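Local coordinates for protein putative aspartyl-tRNA synthetase (Leishmania major, PDB 6OD8) that probably catalyses the ATP-dependent attachment of L-aspartate to tRNA(Asp), releasing AMP and diphosphate, as a class II aminoacyl-tRNA synthetase, at residues V392-M395 and D396-M399; S333-N336 and Y337-R341; G479-I482 and S483-A486. All blocks are in the same frame, centred on the assembly; numbering follows the deposited sequence.

Contact 1: residues V392-M395 and D396-M399. With EDO (1,2-ethanediol), chain H.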
# COMPACT_ATOMS: atom_id res chain seq x y z
N VAL A 392 10.11 27.72 12.79
CA VAL A 392 9.55 26.99 11.67
C VAL A 392 10.65 26.86 10.62
O VAL A 392 11.57 27.68 10.58
CB VAL A 392 8.29 27.67 11.08
CG1 VAL A 392 7.23 27.86 12.17
CG2 VAL A 392 8.64 28.98 10.42
N HIS A 393 10.58 25.81 9.81
CA HIS A 393 11.55 25.71 8.73
C HIS A 393 11.40 26.87 7.74
O HIS A 393 12.40 27.49 7.35
CB HIS A 393 11.44 24.37 8.00
CG HIS A 393 12.46 24.22 6.91
ND1 HIS A 393 12.18 24.46 5.58
CD2 HIS A 393 13.79 23.96 6.96
CE1 HIS A 393 13.27 24.31 4.86
NE2 HIS A 393 14.27 24.01 5.68
N ASN A 394 10.16 27.20 7.35
CA ASN A 394 9.97 28.12 6.23
C ASN A 394 8.61 28.79 6.32
O ASN A 394 7.71 28.33 7.03
CB ASN A 394 10.12 27.41 4.86
CG ASN A 394 9.03 26.39 4.59
OD1 ASN A 394 7.87 26.74 4.30
ND2 ASN A 394 9.39 25.11 4.65
N MET A 395 8.46 29.89 5.58
CA MET A 395 7.23 30.68 5.68
C MET A 395 6.09 30.11 4.85
O MET A 395 4.99 30.67 4.88
CB MET A 395 7.50 32.13 5.29
CG MET A 395 8.36 32.89 6.30
SD MET A 395 7.63 32.88 7.95
CE MET A 395 6.04 33.65 7.62
N ASP A 396 6.32 29.03 4.10
CA ASP A 396 5.26 28.37 3.35
C ASP A 396 4.48 27.36 4.19
O ASP A 396 3.25 27.44 4.25
CB ASP A 396 5.85 27.70 2.10
CG ASP A 396 4.86 26.77 1.42
OD1 ASP A 396 5.13 25.56 1.34
OD2 ASP A 396 3.80 27.27 0.99
N SER A 397 5.15 26.41 4.84
CA SER A 397 4.43 25.45 5.66
C SER A 397 4.28 25.88 7.13
O SER A 397 3.34 25.45 7.80
CB SER A 397 5.09 24.07 5.59
OG SER A 397 6.41 24.08 6.12
N ARG A 398 5.21 26.68 7.64
CA ARG A 398 5.03 27.36 8.95
C ARG A 398 4.71 26.36 10.06
O ARG A 398 3.83 26.58 10.91
CB ARG A 398 3.94 28.44 8.84
CG ARG A 398 4.24 29.53 7.81
CD ARG A 398 3.25 30.70 7.87
NE ARG A 398 1.86 30.32 7.56
CZ ARG A 398 1.39 30.13 6.33
NH1 ARG A 398 2.21 30.26 5.29
NH2 ARG A 398 0.11 29.82 6.13
N MET A 399 5.45 25.26 10.09
CA MET A 399 5.18 24.17 11.03
C MET A 399 6.12 24.25 12.23
O MET A 399 7.35 24.26 12.07
CB MET A 399 5.27 22.83 10.30
CG MET A 399 4.07 22.67 9.37
SD MET A 399 4.20 21.29 8.19
CE MET A 399 3.81 19.96 9.25
C1 EDO H . 8.51 21.79 6.09
O1 EDO H . 8.10 22.35 4.83
C2 EDO H . 10.02 21.56 6.13
O2 EDO H . 10.45 21.02 4.88
O HOH W 1 8.80 23.68 10.04
O HOH W 2 7.82 25.19 8.14
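The side-chain oxygen OD1 of N394 is gripped by two backbone amides of the turn that follows it. S397 N approaches OD1 to 2.8 Å in a fairly straight bond, the donor tilted out of the side-chain carbonyl plane. D396 N donates to the same OD1 in a weak, bent bond, the i to i+2 pairing of an Asx turn. Both depend on the first torsion of N394 (chi1 66°), which sets CG between its own N and carbonyl carbon and lets the amide curl forward over the chain. ND2 of the same amide donates to ND1 of H393 at 3.0 Å in an almost linear bond (173°) lying in the imidazole plane. O1 of a 1,2-ethanediol, probably from the crystallisation liquor, accepts from N394 ND2 and is hydrogen-bonded to S397 OG at 2.7 Å. These bonds shape the loop that joins the antiparallel strands 391-392 and 400-403 near one end of the large mixed sheet of the synthetase domain. Inside the loop, water 2 accepts from N394 N and M399 N and is hydrogen-bonded to S397 OG. Where the two sides converge, water 1 bridges H393 N and M399 O, and V392 CA makes a CH...O contact of 3.5 Å with M399 O. R398 has positive phi and sends its N back to N394 O, 3.1 Å away. NH1 of R398 meets M395 O at 2.8 Å, with that oxygen at the guanidinium edge and in its plane, and NE is bonded to L365 O. The bent side chain of M395 crosses that of R398 at roughly a right angle, its CE 4.1 Å from R398 CD. H393 NE2 makes a weak hydrogen bond to Y68 OH of the second subunit.

Contact 2: residues S333-N336 and Y337-R341. With EDO (1,2-ethanediol), chain I; EDO (1,2-ethanediol), chain H.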
# COMPACT_ATOMS: atom_id res chain seq x y z
N SER A 333 6.99 18.23 5.32
CA SER A 333 6.44 18.47 4.00
C SER A 333 5.40 17.41 3.66
O SER A 333 4.39 17.71 3.01
CB SER A 333 7.56 18.47 2.95
OG SER A 333 8.50 19.51 3.20
N LEU A 334 5.64 16.17 4.10
CA LEU A 334 4.69 15.08 3.86
C LEU A 334 3.36 15.36 4.56
O LEU A 334 2.29 15.21 3.97
CB LEU A 334 5.30 13.76 4.35
CG LEU A 334 4.35 12.58 4.54
CD1 LEU A 334 3.85 12.11 3.18
CD2 LEU A 334 5.04 11.42 5.26
N PHE A 335 3.42 15.75 5.83
CA PHE A 335 2.17 16.03 6.54
C PHE A 335 1.48 17.25 5.94
O PHE A 335 0.26 17.26 5.82
CB PHE A 335 2.42 16.21 8.05
CG PHE A 335 2.36 14.91 8.84
CD1 PHE A 335 1.13 14.38 9.23
CD2 PHE A 335 3.51 14.24 9.19
CE1 PHE A 335 1.07 13.18 9.94
CE2 PHE A 335 3.45 13.04 9.91
CZ PHE A 335 2.23 12.53 10.30
N ASN A 336 2.25 18.29 5.57
CA ASN A 336 1.65 19.46 4.94
C ASN A 336 0.88 19.05 3.69
O ASN A 336 -0.26 19.45 3.49
CB ASN A 336 2.73 20.49 4.59
CG ASN A 336 2.15 21.79 4.07
OD1 ASN A 336 1.28 22.39 4.68
ND2 ASN A 336 2.66 22.23 2.94
N TYR A 337 1.52 18.24 2.84
CA TYR A 337 0.90 17.78 1.60
C TYR A 337 -0.41 17.05 1.88
O TYR A 337 -1.43 17.30 1.22
CB TYR A 337 1.89 16.85 0.89
CG TYR A 337 1.46 16.25 -0.44
CD1 TYR A 337 1.85 16.83 -1.64
CD2 TYR A 337 0.74 15.06 -0.49
CE1 TYR A 337 1.50 16.26 -2.88
CE2 TYR A 337 0.37 14.49 -1.72
CZ TYR A 337 0.75 15.10 -2.91
OH TYR A 337 0.40 14.53 -4.13
N ILE A 338 -0.39 16.13 2.84
CA ILE A 338 -1.58 15.34 3.17
C ILE A 338 -2.70 16.25 3.67
O ILE A 338 -3.83 16.19 3.18
CB ILE A 338 -1.22 14.24 4.18
CG1 ILE A 338 -0.30 13.21 3.53
CG2 ILE A 338 -2.48 13.56 4.76
CD1 ILE A 338 0.27 12.16 4.48
N PHE A 339 -2.40 17.10 4.65
CA PHE A 339 -3.41 17.94 5.27
C PHE A 339 -4.01 18.91 4.26
O PHE A 339 -5.22 19.17 4.27
CB PHE A 339 -2.80 18.75 6.43
CG PHE A 339 -2.43 17.92 7.63
CD1 PHE A 339 -3.10 16.75 7.92
CD2 PHE A 339 -1.41 18.34 8.50
CE1 PHE A 339 -2.77 16.00 9.03
CE2 PHE A 339 -1.07 17.61 9.62
CZ PHE A 339 -1.75 16.42 9.89
N GLU A 340 -3.17 19.47 3.39
CA GLU A 340 -3.68 20.39 2.38
C GLU A 340 -4.64 19.70 1.42
O GLU A 340 -5.64 20.30 1.00
CB GLU A 340 -2.50 21.01 1.65
CG GLU A 340 -2.79 21.69 0.34
CD GLU A 340 -1.50 22.12 -0.35
OE1 GLU A 340 -0.56 22.56 0.36
OE2 GLU A 340 -1.42 21.99 -1.60
N ARG A 341 -4.38 18.44 1.09
CA ARG A 341 -5.26 17.73 0.17
C ARG A 341 -6.49 17.17 0.89
O ARG A 341 -7.59 17.17 0.32
CB ARG A 341 -4.46 16.64 -0.55
CG ARG A 341 -3.67 17.29 -1.69
CD ARG A 341 -2.59 16.44 -2.27
NE ARG A 341 -1.85 17.23 -3.27
CZ ARG A 341 -1.03 18.24 -2.99
NH1 ARG A 341 -0.80 18.60 -1.72
NH2 ARG A 341 -0.43 18.90 -3.98
C1 EDO I . -4.85 19.83 -3.72
O1 EDO I . -4.18 20.27 -4.90
C2 EDO I . -5.01 21.00 -2.75
O2 EDO I . -3.81 21.78 -2.75
C1 EDO H . 8.51 21.79 6.09
O1 EDO H . 8.10 22.35 4.83
C2 EDO H . 10.02 21.56 6.13
O2 EDO H . 10.45 21.02 4.88
O HOH W 3 -0.57 23.64 2.66
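N336 meets the next turn of its helix both through backbone and side chain. Its carbonyl O takes the amide of E340 (N336 O to E340 N, 2.9 Å), and with CG anti to the backbone N (chi1 -173°) its side chain crosses that of E340 obliquely. The two flat groups are steeply turned against each other, planes 81° apart, and N336 ND2 stays 4.1 Å from E340 OE1. Water 3 links the pair instead, donating both to N336 OD1 and to E340 OE1; OD1 also accepts from W363 NE1, so two donors hold the amide in place. F335, one residue earlier, lies on a buried face. Its CD1 touches CZ of F339 at 3.6 Å, and the two ring planes are inclined at 46°, with centroids 5.6 Å apart. Farther round the helix the side chains of L334 and I338 lie side by side, pointing the same way, with CD1 of L334 3.8 Å from CD1 of I338. Y337 N donates to S333 O (2.9 Å), and Y337 O accepts from R341 N and, more distantly (3.3 Å), from R341 NH1, the two donors coming from opposite faces of the carbonyl plane. The guanidinium of R341 also lies against the Y337 ring, with Y337 CE1 over its centre, while F234 of helix 215-237 meets the Y337 ring edge-to-face. These i to i+4 pairs belong to an amphipathic helix, 325-342, which follows the antiparallel motif 2 strands 289-297 and 310-319 and packs L334 and F335 onto the catalytic sheet typical of class II synthetases.

Contact 3: residues G479-I482 and S483-A486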
# COMPACT_ATOMS: atom_id res chain seq x y z
N GLY A 479 -2.36 17.33 20.59
CA GLY A 479 -1.81 16.97 21.88
C GLY A 479 -1.46 15.51 22.06
O GLY A 479 -1.23 15.08 23.20
N GLU A 480 -1.43 14.72 20.99
CA GLU A 480 -1.14 13.30 21.08
C GLU A 480 -0.11 12.92 20.04
O GLU A 480 -0.17 13.38 18.89
CB GLU A 480 -2.43 12.48 20.90
CG GLU A 480 -3.47 12.85 21.94
CD GLU A 480 -4.63 11.88 21.98
OE1 GLU A 480 -4.40 10.65 21.89
OE2 GLU A 480 -5.78 12.34 22.12
N GLU A 481 0.84 12.08 20.46
CA GLU A 481 1.96 11.67 19.62
C GLU A 481 1.44 10.90 18.41
O GLU A 481 0.65 9.98 18.53
CB GLU A 481 2.93 10.80 20.44
CG GLU A 481 4.24 10.46 19.74
CD GLU A 481 4.21 9.12 19.01
OE1 GLU A 481 3.27 8.32 19.22
OE2 GLU A 481 5.15 8.87 18.21
N ILE A 482 1.91 11.28 17.22
CA ILE A 482 1.51 10.60 16.00
C ILE A 482 2.70 9.97 15.26
O ILE A 482 2.51 9.00 14.51
CB ILE A 482 0.72 11.53 15.06
CG1 ILE A 482 0.11 10.76 13.87
CG2 ILE A 482 1.60 12.66 14.53
CD1 ILE A 482 -0.90 9.66 14.28
N SER A 483 3.93 10.44 15.49
CA SER A 483 5.07 9.92 14.75
C SER A 483 6.34 10.27 15.50
O SER A 483 6.46 11.36 16.05
CB SER A 483 5.12 10.48 13.32
OG SER A 483 6.21 9.92 12.56
N SER A 484 7.29 9.32 15.53
CA SER A 484 8.64 9.54 16.03
C SER A 484 9.61 9.37 14.88
O SER A 484 9.51 8.38 14.14
CB SER A 484 8.97 8.54 17.16
OG SER A 484 8.11 8.73 18.27
N GLY A 485 10.54 10.31 14.72
CA GLY A 485 11.59 10.19 13.72
C GLY A 485 12.96 10.35 14.34
O GLY A 485 13.12 11.01 15.38
N ALA A 486 13.97 9.76 13.70
CA ALA A 486 15.32 9.87 14.25
C ALA A 486 16.37 9.48 13.23
O ALA A 486 16.10 8.74 12.28
CB ALA A 486 15.50 8.98 15.48
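E481 folds its carboxylate back along the strand, so that OE2 lies over the backbone at S483, 3.3 Å from S483 C, and reaches the hydroxyl of S484. The OE2 to S484 OG distance is 3.0 Å, but whether the serine proton points there is not settled, because D474 OD1 on the neighbouring strand competes for the same proton. The route is set by two torsions: CG stands anti to the backbone N, and a bend of -94° at chi2 turns the carboxylate along the chain. Beneath this carboxylate the strand is irregular. I482 and S483 both face M475 and both make backbone hydrogen bonds to it, the classic beta bulge, with an extra residue on one strand opposite a single residue on the other. I482 has a helical-type psi of -21°, as at the first position of a classic bulge, and the short axes of 480-482 and 483-486 make an angle of 56°, consistent with the kink of the bulge. CG2 of I482 lies 3.4 Å from S483 N, and its side chain is packed between the sheet and helix 530-538. S483 OG, anti to its own amide nitrogen, is bonded to G527 O and thereby pins the bulge to the adjoining strand. Strand 480-487 forms a hairpin with 472-477 on one flank and pairs antiparallel with 523-529 on the other, whose continuation into helix 530-538 makes up motif 3 of the class II synthetases. E480 forms salt bridges to R532 of that helix and to K431 of helix 427-441, I482 packs on V533 and L536, and S483 lies against F526 and I528 of strand 523-529.

How the contacts relate
Followed from the N terminus, the three contacts come in series: contact 2 within helix 325-342, contact 1 in the loop joining strands 391-392 and 400-403, and contact 3 within strand 480-487. None nests in or crosses another, and only contact 1 closes a loop. They are nevertheless joined in space. The loop of contact 1 rests on the helix of contact 2, M399 SD packing on N336 CB, and a 1,2-ethanediol lies between S333 and S397. On the sheet side, F335 CZ of the helix touches I482 CG2 at the bulge. The helix thus touches both contacts 1 and 3, whose nearest atoms are about 9 Å apart.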